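PDB 1AE9: integrase from Enterobacteria phage lambda, which carries out site-specific recombination that inserts the phage genome into the host chromosome and, with excisionase, releases it, the chain here being its catalytic domain. Local coordinates for residues C21-R24 with L25-L29; G38-C41 with E42-W45; D84-K87 with E88-G92; G92-I95 with I96-T99; V109-Y112 with F113-A116. One frame throughout, in Å; residues are numbered along the deposited sequence.

Interaction 1 of 5, residues C21-R24 with L25-L29; sequences CWLR and LAMEL
Cys21 meets the following turn through its backbone: Cys21 O lies 3.8 Å from Leu25 CD1, a methyl that reaches back along the helix because Leu25 CG stands opposite its own carbonyl carbon (chi1 -64°). Trp22 O accepts the N-H of Ala26 at 2.8 Å, measured to Ala26 N, and the Ala26 methyl settles beside the same oxygen. The indole packs elsewhere, edge-to-face with Tyr112. At Leu23 the link is double. Leu23 O takes Met27 N at 2.9 Å, while Leu23 CG comes within 4.3 Å of Met27 SD, a loose apolar contact. Arg24 O receives Glu28 N at 3.0 Å, and Glu28 CG tucks in 3.3 Å from Arg24 O. The charged ends of these two part company: Arg24 goes to Tyr13 O and Glu17, whereas the buried carboxylate of Glu28 is gripped by Thr82, Tyr13 and Lys85. Three successive bonds from residue i+4 back to residue i make this a regular alpha-helical turn. It belongs to helix 21-33 of the tyrosine recombinase catalytic domain, which packs against helices 6-15, 79-90 and 106-120.

Interaction 2 of 5, residues G38-C41 with E42-W45; sequences GDLC and EMKW
Met43 turns CG opposite its own carbonyl carbon (chi1 -60°) and keeps the rest of the chain extended, which lays the thioether back alongside Leu40. The two side chains run side by side in the same direction, with Met43 CE 3.8 Å from Leu40 CD2, and Met43 CG passes 3.2 Å from Asp39 O. Glu42 starts out in the same way, which sets Glu42 CG 3.3 Å from Gly38 O; the bend at chi2 (-61°) then turns the carboxylate aside, where it forms a salt bridge with Arg115 of a neighbouring subunit. Asp39 O is shared by two donors that arrive from the same face of its plane: Met43 N at 3.2 Å, only slightly tilted, and Glu42 N at 3.1 Å, 73° out of the plane. Weak bonds from Glu42 N to Gly38 O and from Met43 N to Leu40 O add to this mixture of i+3 and i+4 links, an irregular last turn of helix 37-42. The helix follows Arg36, a predicted active-site residue of the tyrosine recombinase family; the Asp39 side chain lies about 4 Å from that of Arg36, and Asp39 OD1 accepts the N-H of Ser58. Beyond the helix Met43 takes an extended backbone, and a water lies 2.7 Å from Leu40 O and 2.8 Å from Met43 O. Met43 also packs on Leu53 and Val55 of strand 52-56, and Leu40 on Ala30 and Thr33 of helix 21-33.

Interaction 3 of 5, residues D84-K87 with E88-G92; sequences DKCK and EILGG
Cys86 and Leu90 stand one turn apart on the buried side of the helix, their outer atoms meeting loosely with Cys86 SG 4.3 Å from Leu90 CD1. On the exposed side Glu88 stretches back past Asp84: Glu88 CG sits 3.0 Å from Asp84 O, and the two carboxylates end 5.2 Å apart between Asp84 OD2 and Glu88 OE2. These like charges are not in contact, and solvent probably screens them. Lys87 stands out from the flank of the helix, roughly square to its axis. Its CG lies opposite the backbone N (chi1 -168°) and the chain bends at the next torsion, which holds Lys87 NZ out beside the helix, 2.9 Å from a water that donates to Gly92 O. The amine also makes a cation-pi contact with Trp45.

The backbone changes pitch here. Glu88 N and Ile89 N bind Asp84 O and Lys85 O in ordinary alpha fashion, but Cys86 O takes two donors, Leu90 N at 2.9 Å and Gly91 N at 2.9 Å. The second, in the carbonyl plane, closes a wider pi-type turn. Gly91 then leaves the helix with positive phi (56°). This C-terminal end of helix 79-90 lies against helix 21-33, where Leu90 packs on Cys21, Trp22 and Leu25, and Cys86 faces Trp45, Ile95 and Ile96 of the adjoining loops.

Interaction 4 of 5, residues G92-I95 with I96-T99; sequences GETI and IAST
Ile96, Ile95 and Ala97 have the most surface buried here, with the corner of the loop at Ile95 and Thr94 reaching across it. Ile95 has helix-like backbone angles between two extended neighbours, Thr94 and Ile96, so the chain turns sharply there and brings residues two positions apart into contact. The Ile96 side chain branches off beyond the bend; its CD1 bends back until it is 4.1 Å from Ile95 O, while the far end of Ile95 leads away from this contact and into the protein. Ala97 faces the inside of the bend. Its CB is 3.7 Å from Thr94 OG1 and 4.0 Å from Gly92 CA, an approach eased by the absence of a side chain on the glycine.

Thr94 turns its hydroxyl into the bend by setting OG1 between the backbone N and the carbonyl carbon (chi1 47°). From there Thr94 OG1 donates to Ile96 O at 2.8 Å, arriving 35° above the carbonyl plane. The isoleucines pack into the interior: Ile95 on Leu83, Cys86, Leu29 and Trp45, Ile96 on Leu29, Cys86 and Leu104. The loop thus packs its isoleucines on both helix 79-90 and helix 21-33, without being helix or strand itself.

The contact is mostly apolar, with a single side-chain hydrogen bond across it. By giving its proton to a buried carbonyl, the buried Thr94 hydroxyl satisfies itself and helps supply Ile96 O with a partner, a need that arises where an irregular segment crosses the interior.

Interaction 5 of 5, residues V109-Y112 with F113-A116; sequences VSRY and FMRA
Arg115 and Tyr112 make the cation-pi contact of this helix: Arg115 CZ stands 4.8 Å from the centroid of the Tyr112 ring, 11° off the ring normal. The guanidinium is not laid flat on the ring, since the two planes meet at 62°. Instead its NH1 end comes down over one face, offset toward the rim, with Arg115 NH1 3.6 Å from Tyr112 CZ.

Alongside lies packing of aliphatic on flat group. Arg111 and Arg115 run in the same direction, and Arg111 CG covers one face of the Arg115 guanidinium, while Arg115 NH2 is 3.5 Å from Arg111 CD. Glu42 of a neighbouring subunit forms a salt bridge with Arg115 NE and packs against Arg111 and Met114, so its carboxylate probably offsets the nearby positive charges. Met114 adds a loose apolar touch, its CE 4.3 Å from Arg111 CG.

Backbone hydrogen bonds run from each residue of 113-116 to the one four earlier, from 2.8 Å between Met114 N and Ser110 O to 3.1 Å between Arg115 N and Arg111 O. On the inner side Val109 packs on Val37 and Cys41, Phe113 meets Phe131 edge-to-face, and Ala116 packs on Ile12. The arrangement is that of an amphipathic alpha helix: helix 106-120 of the catalytic domain turns apolar residues inward and arginines toward another subunit.

All five are local contacts within continuous stretches, so none closes a long loop and, followed from the N terminus, they run in series without nesting or crossing; interactions 3 and 4 meet at the shared Gly92. Interaction 1 lies on helix 21-33 and touches all the others. Leu29 packs on Leu40 of interaction 2, at the end of helix 37-42, while Ala26 and Leu29 reach Ile96 of interaction 4. Interaction 4 carries the chain on from helix 79-90 and is held to interaction 2 by a probable hydrogen bond from Ile95 N to Met43 O. Interaction 5, on helix 106-120, touches interaction 2 through Val109 and Cys41, but not interactions 3 or 4.

Interaction 1 of 5, residues C21-R24 with L25-L29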
loop_
_atom_site.group_PDB
_atom_site.type_symbol
_atom_site.label_atom_id
_atom_site.label_comp_id
_atom_site.label_asym_id
_atom_site.label_seq_id
_atom_site.Cartn_x
_atom_site.Cartn_y
_atom_site.Cartn_z
ATOM N N CYS A 21 15.252 10.305 9.641
ATOM C CA CYS A 21 16.643 10.220 9.186
ATOM C C CYS A 21 16.852 9.457 7.870
ATOM O O CYS A 21 17.760 9.771 7.096
ATOM C CB CYS A 21 17.499 9.599 10.300
ATOM S SG CYS A 21 16.763 8.095 11.058
ATOM N N TRP A 22 16.002 8.471 7.603
ATOM C CA TRP A 22 16.131 7.688 6.382
ATOM C C TRP A 22 15.732 8.401 5.086
ATOM O O TRP A 22 16.164 7.984 4.011
ATOM C CB TRP A 22 15.373 6.353 6.499
ATOM C CG TRP A 22 13.890 6.475 6.807
ATOM C CD1 TRP A 22 13.281 6.263 8.017
ATOM C CD2 TRP A 22 12.837 6.815 5.885
ATOM N NE1 TRP A 22 11.920 6.447 7.905
ATOM C CE2 TRP A 22 11.619 6.786 6.610
ATOM C CE3 TRP A 22 12.802 7.137 4.518
ATOM C CZ2 TRP A 22 10.382 7.067 6.014
ATOM C CZ3 TRP A 22 11.572 7.416 3.925
ATOM C CH2 TRP A 22 10.381 7.377 4.674
ATOM N N LEU A 23 14.938 9.471 5.169
ATOM C CA LEU A 23 14.493 10.162 3.959
ATOM C C LEU A 23 15.642 10.707 3.114
ATOM O O LEU A 23 15.729 10.402 1.925
ATOM C CB LEU A 23 13.475 11.276 4.274
ATOM C CG LEU A 23 12.881 11.974 3.032
ATOM C CD1 LEU A 23 12.270 10.948 2.063
ATOM C CD2 LEU A 23 11.846 12.995 3.439
ATOM N N ARG A 24 16.522 11.503 3.718
ATOM C CA ARG A 24 17.659 12.064 2.992
ATOM C C ARG A 24 18.540 10.968 2.400
ATOM O O ARG A 24 19.024 11.093 1.269
ATOM C CB ARG A 24 18.492 12.972 3.904
ATOM C CG ARG A 24 17.857 14.335 4.141
ATOM C CD ARG A 24 18.732 15.218 5.012
ATOM N NE ARG A 24 18.256 16.601 5.041
ATOM C CZ ARG A 24 18.486 17.463 6.031
ATOM N NH1 ARG A 24 19.185 17.099 7.097
ATOM N NH2 ARG A 24 18.022 18.703 5.953
ATOM N N LEU A 25 18.735 9.888 3.154
ATOM C CA LEU A 25 19.561 8.776 2.699
ATOM C C LEU A 25 18.910 8.039 1.529
ATOM O O LEU A 25 19.592 7.658 0.574
ATOM C CB LEU A 25 19.861 7.831 3.865
ATOM C CG LEU A 25 20.706 8.499 4.960
ATOM C CD1 LEU A 25 20.740 7.639 6.221
ATOM C CD2 LEU A 25 22.118 8.761 4.442
ATOM N N ALA A 26 17.592 7.863 1.583
ATOM C CA ALA A 26 16.885 7.202 0.491
ATOM C C ALA A 26 16.969 8.085 -0.763
ATOM O O ALA A 26 17.124 7.572 -1.877
ATOM C CB ALA A 26 15.438 6.946 0.868
ATOM N N MET A 27 16.885 9.407 -0.576
ATOM C CA MET A 27 16.977 10.361 -1.693
ATOM C C MET A 27 18.342 10.250 -2.372
ATOM O O MET A 27 18.434 10.150 -3.603
ATOM C CB MET A 27 16.751 11.806 -1.220
ATOM C CG MET A 27 15.286 12.158 -0.958
ATOM S SD MET A 27 15.041 13.775 -0.202
ATOM C CE MET A 27 15.586 14.849 -1.582
ATOM N N GLU A 28 19.399 10.235 -1.566
ATOM C CA GLU A 28 20.750 10.122 -2.100
ATOM C C GLU A 28 20.943 8.802 -2.840
ATOM O O GLU A 28 21.475 8.776 -3.955
ATOM C CB GLU A 28 21.773 10.237 -0.981
ATOM C CG GLU A 28 21.877 11.623 -0.394
ATOM C CD GLU A 28 22.879 11.710 0.742
ATOM O OE1 GLU A 28 23.367 10.660 1.209
ATOM O OE2 GLU A 28 23.171 12.841 1.183
ATOM N N LEU A 29 20.477 7.712 -2.237
ATOM C CA LEU A 29 20.613 6.394 -2.839
ATOM C C LEU A 29 19.836 6.297 -4.161
ATOM O O LEU A 29 20.288 5.664 -5.111
ATOM C CB LEU A 29 20.167 5.317 -1.845
ATOM C CG LEU A 29 20.884 3.966 -1.911
ATOM C CD1 LEU A 29 22.371 4.142 -1.591
ATOM C CD2 LEU A 29 20.245 2.995 -0.921
#

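Interaction 2 of 5, residues G38-C41 with E42-W45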
loop_
_atom_site.group_PDB
_atom_site.type_symbol
_atom_site.label_atom_id
_atom_site.label_comp_id
_atom_site.label_asym_id
_atom_site.label_seq_id
_atom_site.Cartn_x
_atom_site.Cartn_y
_atom_site.Cartn_z
ATOM N N GLY A 38 10.932 0.745 -5.494
ATOM C CA GLY A 38 10.632 -0.613 -5.065
ATOM C C GLY A 38 11.921 -1.380 -4.842
ATOM O O GLY A 38 12.072 -2.100 -3.851
ATOM N N ASP A 39 12.885 -1.197 -5.735
ATOM C CA ASP A 39 14.161 -1.883 -5.597
ATOM C C ASP A 39 15.041 -1.292 -4.500
ATOM O O ASP A 39 15.776 -2.026 -3.842
ATOM C CB ASP A 39 14.896 -1.945 -6.936
ATOM C CG ASP A 39 14.131 -2.742 -7.975
ATOM O OD1 ASP A 39 13.572 -3.800 -7.619
ATOM O OD2 ASP A 39 14.059 -2.301 -9.138
ATOM N N LEU A 40 14.956 0.018 -4.277
ATOM C CA LEU A 40 15.744 0.640 -3.213
ATOM C C LEU A 40 15.324 0.022 -1.879
ATOM O O LEU A 40 16.163 -0.305 -1.034
ATOM C CB LEU A 40 15.498 2.151 -3.147
ATOM C CG LEU A 40 16.018 3.055 -4.264
ATOM C CD1 LEU A 40 15.522 4.465 -4.009
ATOM C CD2 LEU A 40 17.533 3.025 -4.327
ATOM N N CYS A 41 14.013 -0.130 -1.698
ATOM C CA CYS A 41 13.457 -0.702 -0.475
ATOM C C CYS A 41 13.809 -2.185 -0.268
ATOM O O CYS A 41 13.778 -2.678 0.860
ATOM C CB CYS A 41 11.940 -0.490 -0.442
ATOM S SG CYS A 41 11.449 1.251 -0.269
ATOM N N GLU A 42 14.186 -2.877 -1.345
ATOM C CA GLU A 42 14.549 -4.295 -1.282
ATOM C C GLU A 42 16.042 -4.569 -1.014
ATOM O O GLU A 42 16.401 -5.629 -0.487
ATOM C CB GLU A 42 14.115 -5.003 -2.573
ATOM C CG GLU A 42 12.601 -5.159 -2.736
ATOM C CD GLU A 42 11.979 -5.988 -1.620
ATOM O OE1 GLU A 42 12.460 -7.121 -1.383
ATOM O OE2 GLU A 42 11.015 -5.508 -0.978
ATOM N N MET A 43 16.899 -3.601 -1.337
ATOM C CA MET A 43 18.348 -3.725 -1.155
ATOM C C MET A 43 18.762 -4.114 0.255
ATOM O O MET A 43 18.293 -3.524 1.229
ATOM C CB MET A 43 19.041 -2.409 -1.521
ATOM C CG MET A 43 18.820 -1.968 -2.949
ATOM S SD MET A 43 19.575 -0.382 -3.261
ATOM C CE MET A 43 19.342 -0.270 -5.012
ATOM N N LYS A 44 19.677 -5.076 0.352
ATOM C CA LYS A 44 20.183 -5.545 1.638
ATOM C C LYS A 44 21.702 -5.522 1.625
ATOM O O LYS A 44 22.315 -5.514 0.561
ATOM C CB LYS A 44 19.708 -6.969 1.933
ATOM C CG LYS A 44 18.199 -7.129 2.029
ATOM C CD LYS A 44 17.820 -8.519 2.542
ATOM C CE LYS A 44 18.626 -9.623 1.840
ATOM N NZ LYS A 44 18.513 -9.612 0.347
ATOM N N TRP A 45 22.305 -5.526 2.810
ATOM C CA TRP A 45 23.762 -5.508 2.932
ATOM C C TRP A 45 24.414 -6.739 2.298
ATOM O O TRP A 45 25.525 -6.656 1.783
ATOM C CB TRP A 45 24.177 -5.351 4.395
ATOM C CG TRP A 45 23.701 -4.059 4.983
ATOM C CD1 TRP A 45 22.710 -3.893 5.905
ATOM C CD2 TRP A 45 24.150 -2.741 4.627
ATOM N NE1 TRP A 45 22.506 -2.554 6.139
ATOM C CE2 TRP A 45 23.374 -1.825 5.368
ATOM C CE3 TRP A 45 25.131 -2.249 3.750
ATOM C CZ2 TRP A 45 23.543 -0.437 5.258
ATOM C CZ3 TRP A 45 25.299 -0.872 3.640
ATOM C CH2 TRP A 45 24.507 0.018 4.391
HETATM O O HOH W 1 16.872 -1.132 1.420
#

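Interaction 3 of 5, residues D84-K87 with E88-G92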
loop_
_atom_site.group_PDB
_atom_site.type_symbol
_atom_site.label_atom_id
_atom_site.label_comp_id
_atom_site.label_asym_id
_atom_site.label_seq_id
_atom_site.Cartn_x
_atom_site.Cartn_y
_atom_site.Cartn_z
ATOM N N ASP A 84 27.726 4.184 3.891
ATOM C CA ASP A 84 28.318 4.217 5.232
ATOM C C ASP A 84 27.321 4.833 6.204
ATOM O O ASP A 84 27.108 4.315 7.307
ATOM C CB ASP A 84 29.619 5.026 5.250
ATOM C CG ASP A 84 30.792 4.266 4.659
ATOM O OD1 ASP A 84 30.622 3.097 4.247
ATOM O OD2 ASP A 84 31.894 4.848 4.605
ATOM N N LYS A 85 26.693 5.928 5.778
ATOM C CA LYS A 85 25.699 6.605 6.602
ATOM C C LYS A 85 24.487 5.702 6.856
ATOM O O LYS A 85 23.968 5.658 7.969
ATOM C CB LYS A 85 25.273 7.927 5.944
ATOM C CG LYS A 85 26.335 9.030 6.042
ATOM C CD LYS A 85 26.447 9.884 4.766
ATOM C CE LYS A 85 25.173 10.653 4.435
ATOM N NZ LYS A 85 25.353 11.521 3.231
ATOM N N CYS A 86 24.048 4.969 5.836
ATOM C CA CYS A 86 22.907 4.065 5.986
ATOM C C CYS A 86 23.243 3.009 7.037
ATOM O O CYS A 86 22.421 2.691 7.903
ATOM C CB CYS A 86 22.570 3.376 4.656
ATOM S SG CYS A 86 21.807 4.414 3.372
ATOM N N LYS A 87 24.472 2.503 6.979
ATOM C CA LYS A 87 24.938 1.482 7.911
ATOM C C LYS A 87 25.028 2.010 9.340
ATOM O O LYS A 87 24.491 1.413 10.274
ATOM C CB LYS A 87 26.311 0.968 7.467
ATOM C CG LYS A 87 26.785 -0.297 8.175
ATOM C CD LYS A 87 25.948 -1.489 7.746
ATOM C CE LYS A 87 26.491 -2.794 8.281
ATOM N NZ LYS A 87 25.616 -3.939 7.898
ATOM N N GLU A 88 25.673 3.159 9.496
ATOM C CA GLU A 88 25.873 3.774 10.807
ATOM C C GLU A 88 24.613 4.361 11.451
ATOM O O GLU A 88 24.391 4.197 12.654
ATOM C CB GLU A 88 26.950 4.866 10.703
ATOM C CG GLU A 88 28.290 4.387 10.103
ATOM C CD GLU A 88 29.280 5.522 9.795
ATOM O OE1 GLU A 88 28.865 6.708 9.735
ATOM O OE2 GLU A 88 30.479 5.216 9.604
ATOM N N ILE A 89 23.779 5.010 10.643
ATOM C CA ILE A 89 22.565 5.671 11.127
ATOM C C ILE A 89 21.289 4.836 11.153
ATOM O O ILE A 89 20.475 4.980 12.063
ATOM C CB ILE A 89 22.276 6.960 10.308
ATOM C CG1 ILE A 89 23.534 7.834 10.236
ATOM C CG2 ILE A 89 21.105 7.731 10.918
ATOM C CD1 ILE A 89 24.117 8.183 11.594
ATOM N N LEU A 90 21.078 4.029 10.118
ATOM C CA LEU A 90 19.876 3.201 10.029
ATOM C C LEU A 90 20.153 1.806 10.604
ATOM O O LEU A 90 19.427 1.330 11.475
ATOM C CB LEU A 90 19.375 3.159 8.572
ATOM C CG LEU A 90 19.219 4.555 7.915
ATOM C CD1 LEU A 90 18.813 4.454 6.434
ATOM C CD2 LEU A 90 18.211 5.398 8.686
ATOM N N GLY A 91 21.212 1.166 10.118
ATOM C CA GLY A 91 21.621 -0.136 10.624
ATOM C C GLY A 91 20.628 -1.275 10.605
ATOM O O GLY A 91 20.527 -2.031 11.571
ATOM N N GLY A 92 19.909 -1.424 9.504
ATOM C CA GLY A 92 18.953 -2.507 9.403
ATOM C C GLY A 92 19.504 -3.591 8.506
ATOM O O GLY A 92 20.647 -3.492 8.043
HETATM O O HOH W 2 23.198 -3.064 9.273
#

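Interaction 4 of 5, residues G92-I95 with I96-T99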
loop_
_atom_site.group_PDB
_atom_site.type_symbol
_atom_site.label_atom_id
_atom_site.label_comp_id
_atom_site.label_asym_id
_atom_site.label_seq_id
_atom_site.Cartn_x
_atom_site.Cartn_y
_atom_site.Cartn_z
ATOM N N GLY A 92 19.909 -1.424 9.504
ATOM C CA GLY A 92 18.953 -2.507 9.403
ATOM C C GLY A 92 19.504 -3.591 8.506
ATOM O O GLY A 92 20.647 -3.492 8.043
ATOM N N GLU A 93 18.723 -4.646 8.300
ATOM C CA GLU A 93 19.130 -5.730 7.416
ATOM C C GLU A 93 19.037 -5.165 5.993
ATOM O O GLU A 93 19.799 -5.548 5.103
ATOM C CB GLU A 93 18.205 -6.935 7.589
ATOM N N THR A 94 18.068 -4.275 5.788
ATOM C CA THR A 94 17.884 -3.610 4.506
ATOM C C THR A 94 18.727 -2.331 4.575
ATOM O O THR A 94 18.858 -1.729 5.646
ATOM C CB THR A 94 16.391 -3.273 4.238
ATOM O OG1 THR A 94 15.804 -2.655 5.394
ATOM C CG2 THR A 94 15.622 -4.531 3.876
ATOM N N ILE A 95 19.345 -1.950 3.464
ATOM C CA ILE A 95 20.185 -0.753 3.432
ATOM C C ILE A 95 19.401 0.486 3.896
ATOM O O ILE A 95 19.909 1.298 4.677
ATOM C CB ILE A 95 20.803 -0.568 2.040
ATOM C CG1 ILE A 95 21.728 -1.760 1.746
ATOM C CG2 ILE A 95 21.546 0.761 1.959
ATOM C CD1 ILE A 95 22.344 -1.777 0.359
ATOM N N ILE A 96 18.172 0.623 3.404
ATOM C CA ILE A 96 17.273 1.708 3.796
ATOM C C ILE A 96 16.361 1.034 4.827
ATOM O O ILE A 96 15.816 -0.034 4.559
ATOM C CB ILE A 96 16.417 2.215 2.592
ATOM C CG1 ILE A 96 17.309 2.905 1.566
ATOM C CG2 ILE A 96 15.401 3.223 3.052
ATOM C CD1 ILE A 96 18.174 3.997 2.172
ATOM N N ALA A 97 16.241 1.623 6.013
ATOM C CA ALA A 97 15.409 1.061 7.080
ATOM C C ALA A 97 14.901 2.182 7.983
ATOM O O ALA A 97 15.440 3.292 7.968
ATOM C CB ALA A 97 16.221 0.032 7.904
ATOM N N SER A 98 13.859 1.900 8.756
ATOM C CA SER A 98 13.291 2.894 9.661
ATOM C C SER A 98 14.145 3.024 10.915
ATOM O O SER A 98 15.094 2.269 11.107
ATOM C CB SER A 98 11.876 2.483 10.068
ATOM O OG SER A 98 11.910 1.352 10.931
ATOM N N THR A 99 13.743 3.926 11.803
ATOM C CA THR A 99 14.441 4.157 13.066
ATOM C C THR A 99 14.446 2.899 13.928
ATOM O O THR A 99 15.236 2.780 14.858
ATOM C CB THR A 99 13.748 5.265 13.873
ATOM O OG1 THR A 99 13.284 6.288 12.979
ATOM C CG2 THR A 99 14.719 5.882 14.863
#

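Interaction 5 of 5, residues V109-Y112 with F113-A116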
loop_
_atom_site.group_PDB
_atom_site.type_symbol
_atom_site.label_atom_id
_atom_site.label_comp_id
_atom_site.label_asym_id
_atom_site.label_seq_id
_atom_site.Cartn_x
_atom_site.Cartn_y
_atom_site.Cartn_z
ATOM N N VAL A 109 8.080 5.668 1.611
ATOM C CA VAL A 109 9.154 6.527 1.127
ATOM C C VAL A 109 8.582 7.671 0.301
ATOM O O VAL A 109 8.922 8.829 0.524
ATOM C CB VAL A 109 10.177 5.726 0.293
ATOM C CG1 VAL A 109 11.229 6.652 -0.295
ATOM C CG2 VAL A 109 10.843 4.672 1.163
ATOM N N SER A 110 7.691 7.346 -0.633
ATOM C CA SER A 110 7.058 8.350 -1.486
ATOM C C SER A 110 6.273 9.377 -0.675
ATOM O O SER A 110 6.343 10.581 -0.945
ATOM C CB SER A 110 6.113 7.678 -2.481
ATOM O OG SER A 110 6.820 6.795 -3.334
ATOM N N ARG A 111 5.545 8.886 0.327
ATOM C CA ARG A 111 4.717 9.712 1.200
ATOM C C ARG A 111 5.551 10.741 1.959
ATOM O O ARG A 111 5.204 11.924 2.005
ATOM C CB ARG A 111 3.956 8.812 2.180
ATOM C CG ARG A 111 2.782 9.452 2.897
ATOM C CD ARG A 111 1.973 8.377 3.647
ATOM N NE ARG A 111 1.586 7.273 2.757
ATOM C CZ ARG A 111 1.764 5.972 3.010
ATOM N NH1 ARG A 111 2.320 5.566 4.145
ATOM N NH2 ARG A 111 1.409 5.067 2.100
ATOM N N TYR A 112 6.649 10.301 2.557
ATOM C CA TYR A 112 7.497 11.230 3.291
ATOM C C TYR A 112 8.208 12.227 2.366
ATOM O O TYR A 112 8.405 13.399 2.727
ATOM C CB TYR A 112 8.476 10.472 4.195
ATOM C CG TYR A 112 7.840 10.050 5.506
ATOM C CD1 TYR A 112 7.863 10.895 6.615
ATOM C CD2 TYR A 112 7.194 8.819 5.628
ATOM C CE1 TYR A 112 7.259 10.529 7.817
ATOM C CE2 TYR A 112 6.585 8.439 6.826
ATOM C CZ TYR A 112 6.621 9.299 7.915
ATOM O OH TYR A 112 6.027 8.932 9.100
ATOM N N PHE A 113 8.575 11.764 1.173
ATOM C CA PHE A 113 9.214 12.625 0.185
ATOM C C PHE A 113 8.206 13.710 -0.208
ATOM O O PHE A 113 8.546 14.893 -0.267
ATOM C CB PHE A 113 9.636 11.822 -1.055
ATOM C CG PHE A 113 10.189 12.678 -2.170
ATOM C CD1 PHE A 113 11.533 13.021 -2.197
ATOM C CD2 PHE A 113 9.356 13.163 -3.172
ATOM C CE1 PHE A 113 12.042 13.835 -3.208
ATOM C CE2 PHE A 113 9.856 13.985 -4.191
ATOM C CZ PHE A 113 11.202 14.318 -4.205
ATOM N N MET A 114 6.962 13.305 -0.444
ATOM C CA MET A 114 5.903 14.236 -0.808
ATOM C C MET A 114 5.736 15.324 0.262
ATOM O O MET A 114 5.544 16.506 -0.065
ATOM C CB MET A 114 4.596 13.467 -1.054
ATOM C CG MET A 114 3.348 14.322 -1.221
ATOM S SD MET A 114 2.644 14.830 0.365
ATOM C CE MET A 114 2.038 13.213 1.006
ATOM N N ARG A 115 5.841 14.937 1.536
ATOM C CA ARG A 115 5.709 15.897 2.628
ATOM C C ARG A 115 6.874 16.884 2.658
ATOM O O ARG A 115 6.668 18.080 2.882
ATOM C CB ARG A 115 5.576 15.178 3.964
ATOM C CG ARG A 115 4.305 14.383 4.066
ATOM C CD ARG A 115 4.295 13.492 5.288
ATOM N NE ARG A 115 3.112 12.636 5.296
ATOM C CZ ARG A 115 2.907 11.650 6.158
ATOM N NH1 ARG A 115 3.812 11.389 7.096
ATOM N NH2 ARG A 115 1.801 10.918 6.075
ATOM N N ALA A 116 8.094 16.394 2.442
ATOM C CA ALA A 116 9.270 17.266 2.416
ATOM C C ALA A 116 9.137 18.222 1.219
ATOM O O ALA A 116 9.483 19.399 1.307
ATOM C CB ALA A 116 10.551 16.436 2.292
#